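Local coordinates for putative lipoprotein (Bacteroides fragilis, PDB 3QNK), which is a putative SusD-like outer-membrane lipoprotein that probably binds glycans at the cell surface for uptake by a partner transporter, at residues B[121-126]-B[147-152]; B[169-174]-B[178-183]; B[256-261]-B[370-375]; B[401-406]-B[433-438]. All blocks are in the same frame, centred on the assembly; numbering follows the deposited sequence.

Interaction 1. Residues B[121-126]-B[147-152]. With PO4 (phosphate ion), chain F.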
# COMPACT_ATOMS: atom_id res chain seq x y z
N GLU B 121 13.72 -9.28 -5.69
CA GLU B 121 12.32 -9.65 -5.38
C GLU B 121 11.39 -9.35 -6.55
O GLU B 121 10.43 -10.10 -6.78
CB GLU B 121 11.79 -8.93 -4.14
CG GLU B 121 11.83 -9.80 -2.90
CD GLU B 121 11.23 -11.19 -2.98
OE1 GLU B 121 10.05 -11.30 -3.39
OE2 GLU B 121 11.92 -12.17 -2.62
N MSE B 122 11.67 -8.28 -7.29
CA MSE B 122 10.88 -7.90 -8.45
C MSE B 122 11.23 -8.77 -9.65
O MSE B 122 10.34 -9.33 -10.28
CB MSE B 122 11.11 -6.42 -8.79
CG MSE B 122 10.51 -5.49 -7.74
SE MSE B 122 10.48 -3.68 -8.36
CE MSE B 122 12.16 -3.18 -7.86
N VAL B 123 12.53 -8.90 -9.95
CA VAL B 123 13.03 -9.66 -11.11
C VAL B 123 12.61 -11.12 -11.03
O VAL B 123 12.14 -11.65 -12.05
CB VAL B 123 14.56 -9.49 -11.32
CG1 VAL B 123 15.08 -10.37 -12.44
CG2 VAL B 123 14.87 -8.03 -11.62
N LYS B 124 12.71 -11.77 -9.84
CA LYS B 124 12.32 -13.19 -9.70
C LYS B 124 10.80 -13.41 -10.02
O LYS B 124 10.41 -14.52 -10.34
CB LYS B 124 12.72 -13.79 -8.33
CG LYS B 124 12.03 -13.18 -7.11
CD LYS B 124 12.27 -14.01 -5.84
CE LYS B 124 13.53 -13.71 -5.07
NZ LYS B 124 13.99 -14.90 -4.28
N ARG B 125 10.00 -12.34 -10.02
CA ARG B 125 8.56 -12.38 -10.25
C ARG B 125 8.19 -11.97 -11.67
O ARG B 125 7.64 -12.79 -12.41
CB ARG B 125 7.83 -11.46 -9.25
CG ARG B 125 7.80 -11.98 -7.82
CD ARG B 125 7.17 -10.94 -6.93
NE ARG B 125 6.22 -11.50 -5.96
CZ ARG B 125 6.56 -11.90 -4.74
NH1 ARG B 125 7.83 -11.87 -4.35
NH2 ARG B 125 5.64 -12.37 -3.90
N TYR B 126 8.48 -10.71 -12.03
CA TYR B 126 8.10 -10.12 -13.32
C TYR B 126 9.12 -10.34 -14.47
O TYR B 126 8.75 -10.18 -15.63
CB TYR B 126 7.88 -8.60 -13.15
CG TYR B 126 6.98 -8.23 -11.98
CD1 TYR B 126 5.59 -8.24 -12.11
CD2 TYR B 126 7.51 -7.84 -10.76
CE1 TYR B 126 4.76 -7.90 -11.05
CE2 TYR B 126 6.69 -7.48 -9.69
CZ TYR B 126 5.31 -7.52 -9.84
OH TYR B 126 4.50 -7.15 -8.80
N SER B 147 13.72 -3.11 -18.80
CA SER B 147 14.97 -3.61 -19.34
C SER B 147 14.80 -5.12 -19.51
O SER B 147 13.79 -5.70 -19.05
CB SER B 147 16.13 -3.28 -18.41
OG SER B 147 16.20 -1.88 -18.19
N SER B 148 15.75 -5.76 -20.21
CA SER B 148 15.70 -7.21 -20.38
C SER B 148 15.99 -7.87 -19.03
O SER B 148 16.66 -7.27 -18.18
CB SER B 148 16.71 -7.66 -21.43
OG SER B 148 18.04 -7.32 -21.09
N GLU B 149 15.53 -9.11 -18.85
CA GLU B 149 15.81 -9.85 -17.64
C GLU B 149 17.34 -9.95 -17.43
O GLU B 149 17.80 -9.78 -16.30
CB GLU B 149 15.14 -11.25 -17.69
CG GLU B 149 14.98 -11.89 -16.31
CD GLU B 149 14.17 -13.16 -16.16
OE1 GLU B 149 13.99 -13.87 -17.18
OE2 GLU B 149 13.76 -13.48 -15.02
N LYS B 150 18.13 -10.16 -18.52
CA LYS B 150 19.59 -10.28 -18.46
C LYS B 150 20.21 -9.03 -17.88
O LYS B 150 21.04 -9.14 -16.97
CB LYS B 150 20.21 -10.61 -19.84
CG LYS B 150 21.53 -11.40 -19.73
CD LYS B 150 21.32 -12.90 -19.35
CE LYS B 150 22.58 -13.71 -19.11
NZ LYS B 150 22.28 -15.10 -18.66
N GLU B 151 19.77 -7.83 -18.37
CA GLU B 151 20.21 -6.52 -17.90
C GLU B 151 19.92 -6.32 -16.41
O GLU B 151 20.73 -5.76 -15.67
CB GLU B 151 19.48 -5.44 -18.67
CG GLU B 151 20.30 -4.68 -19.68
CD GLU B 151 19.62 -3.38 -20.05
OE1 GLU B 151 18.53 -3.41 -20.67
OE2 GLU B 151 20.15 -2.32 -19.63
N CYS B 152 18.73 -6.75 -15.97
CA CYS B 152 18.28 -6.65 -14.60
C CYS B 152 19.15 -7.55 -13.70
O CYS B 152 19.64 -7.07 -12.67
CB CYS B 152 16.80 -6.99 -14.50
SG CYS B 152 15.72 -5.82 -15.37
P PO4 F . 7.85 -11.03 0.01
O1 PO4 F . 7.30 -11.89 -1.24
O2 PO4 F . 7.13 -9.56 0.08
O3 PO4 F . 7.88 -11.94 1.36
O4 PO4 F . 9.38 -10.73 -0.22
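Val123 carries the contact of 121-126 with 147-152, against Cys152 and Glu149, while Arg125, on the side facing away, bonds to a phosphate. Glu121 comes first, on the phosphate side of the helix. Its chain bends at chi2, and its carboxylate forms a salt bridge with Arg125 NH1; Glu121 OE2 also makes a long ion pair of 3.8 Å with Lys124 NZ. The Met122 carbonyl takes two backbone bonds, from Arg125 N and Tyr126 N, in the last turn of the helix. Val123 points at the second helix. Val123 CG2 lies 3.6 Å from Cys152 CB, and Val123 CG1 lies 4.2 Å from Glu149 CG. Having CG1 anti to the backbone N (chi1 175°) splits the two methyls between these partners. Glu149 is extended beyond CG and passes obliquely beside the valine. Across the helix, Arg125 turns its guanidinium edge to the phosphate. Arg125 NH1 and Arg125 NH2 make two bent bonds (138° and 137°) of 3.2 Å to the phosphate O1, so one oxygen takes both. The ion probably came from the crystallisation liquor. On the second segment, Ser148 OG caps its helix by accepting from Glu151 N at 3.3 Å. The contact thus joins the C-terminal end of helix 101-126 to the capped start of helix 149-166. Helix 76-93 covers Met122 through Tyr80 and Tyr81, Tyr455 of helix 453-460 lies against Glu121 and Arg125, and Asp74 pairs with Arg125 NH2.

Interaction 2. Residues B[169-174]-B[178-183]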
# COMPACT_ATOMS: atom_id res chain seq x y z
N ALA B 169 33.33 -8.96 6.84
CA ALA B 169 32.94 -10.36 6.97
C ALA B 169 32.16 -10.58 8.27
O ALA B 169 31.30 -11.47 8.33
CB ALA B 169 34.17 -11.26 6.93
N SER B 170 32.44 -9.76 9.28
CA SER B 170 31.82 -9.84 10.59
C SER B 170 31.64 -8.48 11.23
O SER B 170 32.30 -7.52 10.83
CB SER B 170 32.67 -10.72 11.50
OG SER B 170 31.97 -11.06 12.68
N TYR B 171 30.75 -8.41 12.23
CA TYR B 171 30.49 -7.21 13.03
C TYR B 171 30.73 -7.46 14.53
O TYR B 171 30.81 -8.62 14.96
CB TYR B 171 29.03 -6.75 12.84
CG TYR B 171 28.73 -6.17 11.48
CD1 TYR B 171 28.96 -4.83 11.21
CD2 TYR B 171 28.22 -6.97 10.46
CE1 TYR B 171 28.69 -4.29 9.95
CE2 TYR B 171 27.97 -6.46 9.20
CZ TYR B 171 28.19 -5.11 8.95
OH TYR B 171 27.93 -4.60 7.70
N GLY B 172 30.79 -6.36 15.30
CA GLY B 172 30.87 -6.36 16.76
C GLY B 172 29.53 -6.81 17.32
O GLY B 172 28.58 -7.06 16.56
N SER B 173 29.44 -6.94 18.66
CA SER B 173 28.22 -7.41 19.34
C SER B 173 26.98 -6.56 18.98
O SER B 173 25.94 -7.11 18.57
CB SER B 173 28.44 -7.43 20.85
N ARG B 174 27.12 -5.21 19.09
CA ARG B 174 26.10 -4.19 18.85
C ARG B 174 25.56 -4.18 17.42
O ARG B 174 24.34 -4.14 17.25
CB ARG B 174 26.65 -2.79 19.19
N ARG B 178 23.34 -6.84 10.68
CA ARG B 178 23.64 -6.10 9.45
C ARG B 178 24.06 -7.08 8.31
O ARG B 178 24.28 -8.27 8.55
CB ARG B 178 24.78 -5.07 9.73
CG ARG B 178 24.40 -3.83 10.59
CD ARG B 178 25.43 -2.68 10.45
NE ARG B 178 25.18 -1.51 11.31
CZ ARG B 178 24.35 -0.49 11.03
NH1 ARG B 178 23.64 -0.49 9.91
NH2 ARG B 178 24.22 0.51 11.89
N ALA B 179 24.15 -6.58 7.07
CA ALA B 179 24.61 -7.37 5.94
C ALA B 179 26.13 -7.55 5.99
O ALA B 179 26.87 -6.59 6.21
CB ALA B 179 24.22 -6.67 4.65
N THR B 180 26.60 -8.78 5.79
CA THR B 180 28.03 -9.11 5.78
C THR B 180 28.52 -9.38 4.37
O THR B 180 27.71 -9.45 3.44
CB THR B 180 28.29 -10.35 6.65
OG1 THR B 180 27.39 -11.43 6.27
CG2 THR B 180 28.19 -10.03 8.14
N LYS B 181 29.84 -9.57 4.22
CA LYS B 181 30.49 -9.93 2.97
C LYS B 181 29.89 -11.28 2.51
O LYS B 181 29.50 -11.42 1.35
CB LYS B 181 32.01 -10.01 3.22
CG LYS B 181 32.92 -10.07 2.01
CD LYS B 181 34.37 -10.22 2.50
CE LYS B 181 35.38 -9.46 1.67
NZ LYS B 181 35.20 -7.97 1.71
N GLY B 182 29.71 -12.18 3.47
CA GLY B 182 29.10 -13.49 3.27
C GLY B 182 27.69 -13.42 2.78
O GLY B 182 27.33 -14.14 1.84
N ALA B 183 26.86 -12.54 3.37
CA ALA B 183 25.47 -12.36 2.93
C ALA B 183 25.44 -11.93 1.46
O ALA B 183 24.66 -12.49 0.68
CB ALA B 183 24.76 -11.35 3.81
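Tyr171 lies across Arg178 at about a right angle, with one ring face over the start of the arginine side chain. Arg178 CB sits 3.8 Å from the Tyr171 ring centroid, 24° off the normal, which makes a CH-pi contact. The methylene is offset toward the rim. Farther out, Arg178 CD comes 3.7 Å from Tyr171 CE1, so the extended chain crosses the ring face with CB and CD touching it. The guanidinium itself leads away, its plane inclined to the ring. Tyr171 OH donates to Ala179 O at 2.7 Å, with a C=O...donor angle of 155° and the donor tilted from the carbonyl plane. At the ring edge, Thr180 CG2 lies 3.7 Å from Tyr171 CE2. That Thr180 methyl is also 3.4 Å from Ala169 O. A chi1 of 51° sets Thr180 CG2 anti to the carbonyl carbon, which turns the methyl to the ring and OG1 to the helix start. Thr180 is the N-cap of helix 181-194: its OG1 accepts from Ala183 N at 3.2 Å and also hydrogen-bonds with Tyr213 OH. Ala169 CA rests 3.9 Å from Lys181 CB, while the lysine amine turns away to Thr164 O. Residues 169-171 thus pack on the chain leading into that helix. Arg106 and Glu110 of helix 101-126 also touch Tyr171. The chemistry is mixed: the CH-pi face contact, the methyl at the ring edge and the hydroxyl bond together limit how the ring can move.

Interaction 3. Residues B[256-261]-B[370-375]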
# COMPACT_ATOMS: atom_id res chain seq x y z
N CYS B 256 -0.52 -17.11 12.14
CA CYS B 256 -1.08 -17.43 10.85
C CYS B 256 -0.82 -18.85 10.41
O CYS B 256 -1.60 -19.37 9.63
CB CYS B 256 -0.56 -16.47 9.79
SG CYS B 256 -1.34 -14.84 9.85
N ASN B 257 0.30 -19.47 10.84
CA ASN B 257 0.66 -20.80 10.38
C ASN B 257 0.65 -21.83 11.51
O ASN B 257 1.02 -22.99 11.30
CB ASN B 257 1.99 -20.75 9.66
CG ASN B 257 1.91 -19.90 8.40
OD1 ASN B 257 1.32 -20.29 7.38
ND2 ASN B 257 2.39 -18.69 8.48
N MSE B 258 0.13 -21.43 12.68
CA MSE B 258 0.02 -22.28 13.84
C MSE B 258 -1.24 -23.18 13.76
O MSE B 258 -2.27 -22.74 13.23
CB MSE B 258 -0.04 -21.40 15.08
CG MSE B 258 0.19 -22.14 16.40
SE MSE B 258 -0.07 -20.96 17.94
CE MSE B 258 1.22 -19.66 17.40
N VAL B 259 -1.17 -24.42 14.34
CA VAL B 259 -2.31 -25.36 14.40
C VAL B 259 -3.48 -24.63 15.06
O VAL B 259 -3.28 -23.96 16.08
CB VAL B 259 -1.98 -26.69 15.12
CG1 VAL B 259 -3.12 -27.70 14.96
CG2 VAL B 259 -0.67 -27.29 14.61
N THR B 260 -4.68 -24.71 14.46
CA THR B 260 -5.83 -23.99 15.02
C THR B 260 -6.44 -24.69 16.24
O THR B 260 -6.49 -24.10 17.32
CB THR B 260 -6.87 -23.72 13.96
OG1 THR B 260 -6.22 -23.01 12.92
CG2 THR B 260 -8.01 -22.86 14.49
N TYR B 261 -6.86 -25.95 16.09
CA TYR B 261 -7.58 -26.66 17.14
C TYR B 261 -6.69 -27.49 18.01
O TYR B 261 -6.56 -28.71 17.89
CB TYR B 261 -8.73 -27.46 16.53
CG TYR B 261 -9.65 -26.54 15.77
CD1 TYR B 261 -10.53 -25.70 16.45
CD2 TYR B 261 -9.54 -26.40 14.39
CE1 TYR B 261 -11.35 -24.81 15.76
CE2 TYR B 261 -10.35 -25.51 13.69
CZ TYR B 261 -11.25 -24.71 14.38
OH TYR B 261 -12.07 -23.84 13.70
N TYR B 370 8.79 -21.91 22.72
CA TYR B 370 7.74 -20.91 22.94
C TYR B 370 6.59 -21.39 23.80
O TYR B 370 6.33 -22.60 23.93
CB TYR B 370 7.16 -20.39 21.60
CG TYR B 370 7.89 -19.21 21.00
CD1 TYR B 370 9.25 -19.00 21.24
CD2 TYR B 370 7.24 -18.33 20.14
CE1 TYR B 370 9.93 -17.92 20.67
CE2 TYR B 370 7.92 -17.27 19.54
CZ TYR B 370 9.26 -17.06 19.81
OH TYR B 370 9.92 -16.00 19.23
N ASN B 371 5.94 -20.39 24.42
CA ASN B 371 4.71 -20.54 25.19
C ASN B 371 3.56 -20.23 24.24
O ASN B 371 3.80 -19.62 23.18
CB ASN B 371 4.67 -19.65 26.46
CG ASN B 371 3.35 -19.75 27.25
OD1 ASN B 371 2.65 -20.78 27.25
ND2 ASN B 371 2.96 -18.65 27.89
N TYR B 372 2.33 -20.69 24.55
CA TYR B 372 1.17 -20.45 23.68
C TYR B 372 0.83 -18.96 23.64
O TYR B 372 0.77 -18.33 24.71
CB TYR B 372 -0.05 -21.27 24.12
CG TYR B 372 -1.21 -21.19 23.14
CD1 TYR B 372 -1.22 -21.96 21.98
CD2 TYR B 372 -2.29 -20.33 23.36
CE1 TYR B 372 -2.26 -21.87 21.07
CE2 TYR B 372 -3.34 -20.24 22.45
CZ TYR B 372 -3.32 -21.01 21.31
OH TYR B 372 -4.35 -20.91 20.40
N PRO B 373 0.57 -18.37 22.45
CA PRO B 373 0.26 -16.93 22.39
C PRO B 373 -1.15 -16.58 22.88
O PRO B 373 -1.96 -16.12 22.07
CB PRO B 373 0.45 -16.59 20.91
CG PRO B 373 0.15 -17.84 20.21
CD PRO B 373 0.61 -18.96 21.09
N TYR B 374 -1.45 -16.74 24.18
CA TYR B 374 -2.75 -16.37 24.71
C TYR B 374 -2.94 -14.87 24.61
O TYR B 374 -1.97 -14.11 24.74
CB TYR B 374 -2.89 -16.75 26.21
CG TYR B 374 -2.61 -18.17 26.64
CD1 TYR B 374 -3.60 -19.15 26.57
CD2 TYR B 374 -1.42 -18.50 27.28
CE1 TYR B 374 -3.38 -20.44 27.05
CE2 TYR B 374 -1.18 -19.79 27.76
CZ TYR B 374 -2.17 -20.76 27.66
OH TYR B 374 -1.94 -22.03 28.16
N ALA B 375 -4.18 -14.44 24.49
CA ALA B 375 -4.43 -13.01 24.53
C ALA B 375 -4.46 -12.56 26.02
O ALA B 375 -5.38 -12.93 26.76
CB ALA B 375 -5.73 -12.69 23.81
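The end of Met258, a selenomethionine, meets CG and CD of Pro373, and this is the tight part of the contact. Met258 CE lies 3.5 Å from Pro373 CG, and Met258 SE is 3.8 Å from Pro373 CD. Met258 reaches this far because its CG is anti to the backbone N (chi1 -166°), and a bend at chi3 then turns the methyl onto the proline. The approach to Tyr372 is looser. Met258 SE is 3.9 Å from Tyr372 CE1 but 4.8 Å from the centroid of that ring, and it comes in obliquely, 48° off the ring normal. Within 370-375, Pro373 CD lies over one face of the Tyr372 ring, toward the rim, so ring, proline and selenium pack together in a buried cluster. Tyr372 OH is bonded to the backbone N of Arg269. Beyond the cluster the segment runs on to exposed Ala375, beside Asp140 of the second subunit. The first segment follows a short, weakly bonded helix, whereas the second is a loop with a compact bend. Tyr374 N donates to Tyr372 O at 2.8 Å around Pro373. The result is a Met-aromatic contact set against an inverse gamma turn centred on the proline.

Interaction 4. Residues B[401-406]-B[433-438]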
# COMPACT_ATOMS: atom_id res chain seq x y z
N ALA B 401 25.08 -25.91 -9.79
CA ALA B 401 25.95 -25.31 -10.80
C ALA B 401 27.04 -26.27 -11.23
O ALA B 401 27.34 -26.32 -12.42
CB ALA B 401 26.58 -24.04 -10.25
N ARG B 402 27.59 -27.06 -10.30
CA ARG B 402 28.64 -28.03 -10.62
C ARG B 402 28.12 -29.08 -11.55
O ARG B 402 28.81 -29.38 -12.53
CB ARG B 402 29.21 -28.70 -9.38
CG ARG B 402 30.27 -27.85 -8.79
CD ARG B 402 30.60 -28.21 -7.37
NE ARG B 402 31.43 -27.17 -6.81
CZ ARG B 402 32.75 -27.15 -6.86
NH1 ARG B 402 33.41 -28.18 -7.40
NH2 ARG B 402 33.43 -26.12 -6.37
N LEU B 403 26.91 -29.60 -11.30
CA LEU B 403 26.37 -30.62 -12.20
C LEU B 403 26.21 -30.07 -13.62
O LEU B 403 26.73 -30.68 -14.56
CB LEU B 403 25.03 -31.18 -11.70
CG LEU B 403 24.51 -32.25 -12.61
CD1 LEU B 403 24.62 -33.58 -11.99
CD2 LEU B 403 23.15 -31.93 -13.10
N GLU B 404 25.55 -28.89 -13.77
CA GLU B 404 25.32 -28.27 -15.07
C GLU B 404 26.61 -27.93 -15.82
O GLU B 404 26.60 -27.85 -17.04
CB GLU B 404 24.47 -27.01 -14.91
CG GLU B 404 23.08 -27.24 -14.33
CD GLU B 404 22.19 -28.28 -14.99
OE1 GLU B 404 22.40 -28.60 -16.19
OE2 GLU B 404 21.28 -28.78 -14.30
N THR B 405 27.71 -27.80 -15.09
CA THR B 405 29.07 -27.52 -15.55
C THR B 405 29.77 -28.83 -15.99
O THR B 405 30.73 -28.78 -16.75
CB THR B 405 29.74 -26.76 -14.39
OG1 THR B 405 29.47 -25.39 -14.60
CG2 THR B 405 31.23 -27.01 -14.21
N GLY B 406 29.28 -29.98 -15.52
CA GLY B 406 29.87 -31.28 -15.84
C GLY B 406 30.69 -31.90 -14.73
O GLY B 406 31.25 -32.98 -14.90
N GLU B 433 21.91 -36.91 -15.55
CA GLU B 433 20.46 -36.71 -15.66
C GLU B 433 19.75 -37.16 -14.38
O GLU B 433 18.89 -36.43 -13.87
CB GLU B 433 19.89 -37.43 -16.90
CG GLU B 433 20.65 -37.15 -18.21
CD GLU B 433 20.77 -35.70 -18.66
OE1 GLU B 433 19.71 -35.07 -18.91
OE2 GLU B 433 21.91 -35.19 -18.77
N LYS B 434 20.16 -38.32 -13.82
CA LYS B 434 19.64 -38.91 -12.59
C LYS B 434 20.10 -38.10 -11.37
O LYS B 434 19.28 -37.80 -10.50
CB LYS B 434 20.05 -40.38 -12.46
CG LYS B 434 19.28 -41.37 -13.34
CD LYS B 434 19.73 -42.75 -12.91
CE LYS B 434 19.49 -43.92 -13.83
NZ LYS B 434 19.37 -45.18 -13.03
N LEU B 435 21.39 -37.71 -11.33
CA LEU B 435 21.96 -36.92 -10.23
C LEU B 435 21.29 -35.55 -10.13
O LEU B 435 21.05 -35.09 -9.01
CB LEU B 435 23.48 -36.77 -10.33
CG LEU B 435 24.20 -36.09 -9.14
CD1 LEU B 435 23.88 -36.77 -7.80
CD2 LEU B 435 25.71 -35.97 -9.39
N ARG B 436 20.95 -34.93 -11.27
CA ARG B 436 20.25 -33.63 -11.29
C ARG B 436 18.96 -33.70 -10.51
O ARG B 436 18.70 -32.83 -9.68
CB ARG B 436 19.98 -33.15 -12.72
CG ARG B 436 19.15 -31.89 -12.79
CD ARG B 436 19.28 -31.12 -14.09
NE ARG B 436 19.32 -32.03 -15.23
CZ ARG B 436 20.26 -32.05 -16.16
NH1 ARG B 436 21.23 -31.14 -16.15
NH2 ARG B 436 20.22 -32.94 -17.14
N GLU B 437 18.17 -34.76 -10.72
CA GLU B 437 16.90 -34.88 -10.04
C GLU B 437 17.08 -35.08 -8.55
O GLU B 437 16.32 -34.52 -7.76
CB GLU B 437 16.05 -36.01 -10.65
CG GLU B 437 15.70 -35.80 -12.13
CD GLU B 437 15.31 -34.40 -12.60
OE1 GLU B 437 14.40 -33.79 -12.00
OE2 GLU B 437 15.92 -33.92 -13.60
N LEU B 438 18.12 -35.82 -8.15
CA LEU B 438 18.40 -36.10 -6.74
C LEU B 438 18.76 -34.80 -5.97
O LEU B 438 18.31 -34.61 -4.83
CB LEU B 438 19.54 -37.13 -6.66
CG LEU B 438 19.16 -38.53 -7.16
CD1 LEU B 438 20.38 -39.39 -7.36
CD2 LEU B 438 18.16 -39.22 -6.25
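Arg436 turns at chi3 (40°) after an otherwise extended start, and this swings its guanidinium across to Glu404, whose own chain bends at chi2. The two groups end up nearly coplanar, with their planes 16° apart. Both carboxylate oxygens face one nitrogen: Arg436 NH1 is 2.8 Å from Glu404 OE1 and 3.0 Å from Glu404 OE2. The bond to OE2 is a nearly straight hydrogen bond. It meets OE2 on the syn side, somewhat out of the carboxylate plane, and lies close to the guanidinium plane. Arg436 NH2 makes a second salt bridge, 2.8 Å to Glu433 OE1, one turn earlier on the same helix. Next to this ion pair the leucines pack. Leu403 has its CG anti to the backbone N and points toward the other helix. Leu403 CD1 lies 3.7 Å from Leu435 CD2, and the two side chains slide past each other in opposite directions. Leu403 CD2 also packs on the Arg436 stem, 3.4 Å from Arg436 CB, crossing it at about a right angle. The short helix segments are nearly antiparallel, at 167°. Gly406 ends helix 391-405 in a Schellman motif, and Tyr198 of helix 198-209 touches Glu404. The two carboxylates balance the arginine's charge and probably hold its plane, and the ion pairs run alongside a leucine contact that joins helices 391-405 and 432-446.

The four contacts follow one another along the chain, each closing before the next opens. Interactions 1 and 2 both belong to the N-terminal part of the protein, and helix 149-166, whose start takes part in interaction 1, leads into the loop of interaction 2. Their centres are about 28 Å apart. Interactions 3 and 4 fall in the later SusD part, yet their centres are about 41 Å apart and on opposite sides of the chain's centre. Interaction 4 lies nearer to interaction 1, at about 25 Å between centres. No two contacts touch. Interactions 1 and 4 join helices, interaction 2 leads into one, and interaction 3 ties together loops, consistent with a largely helical, TPR-related SusD fold that also carries long loops.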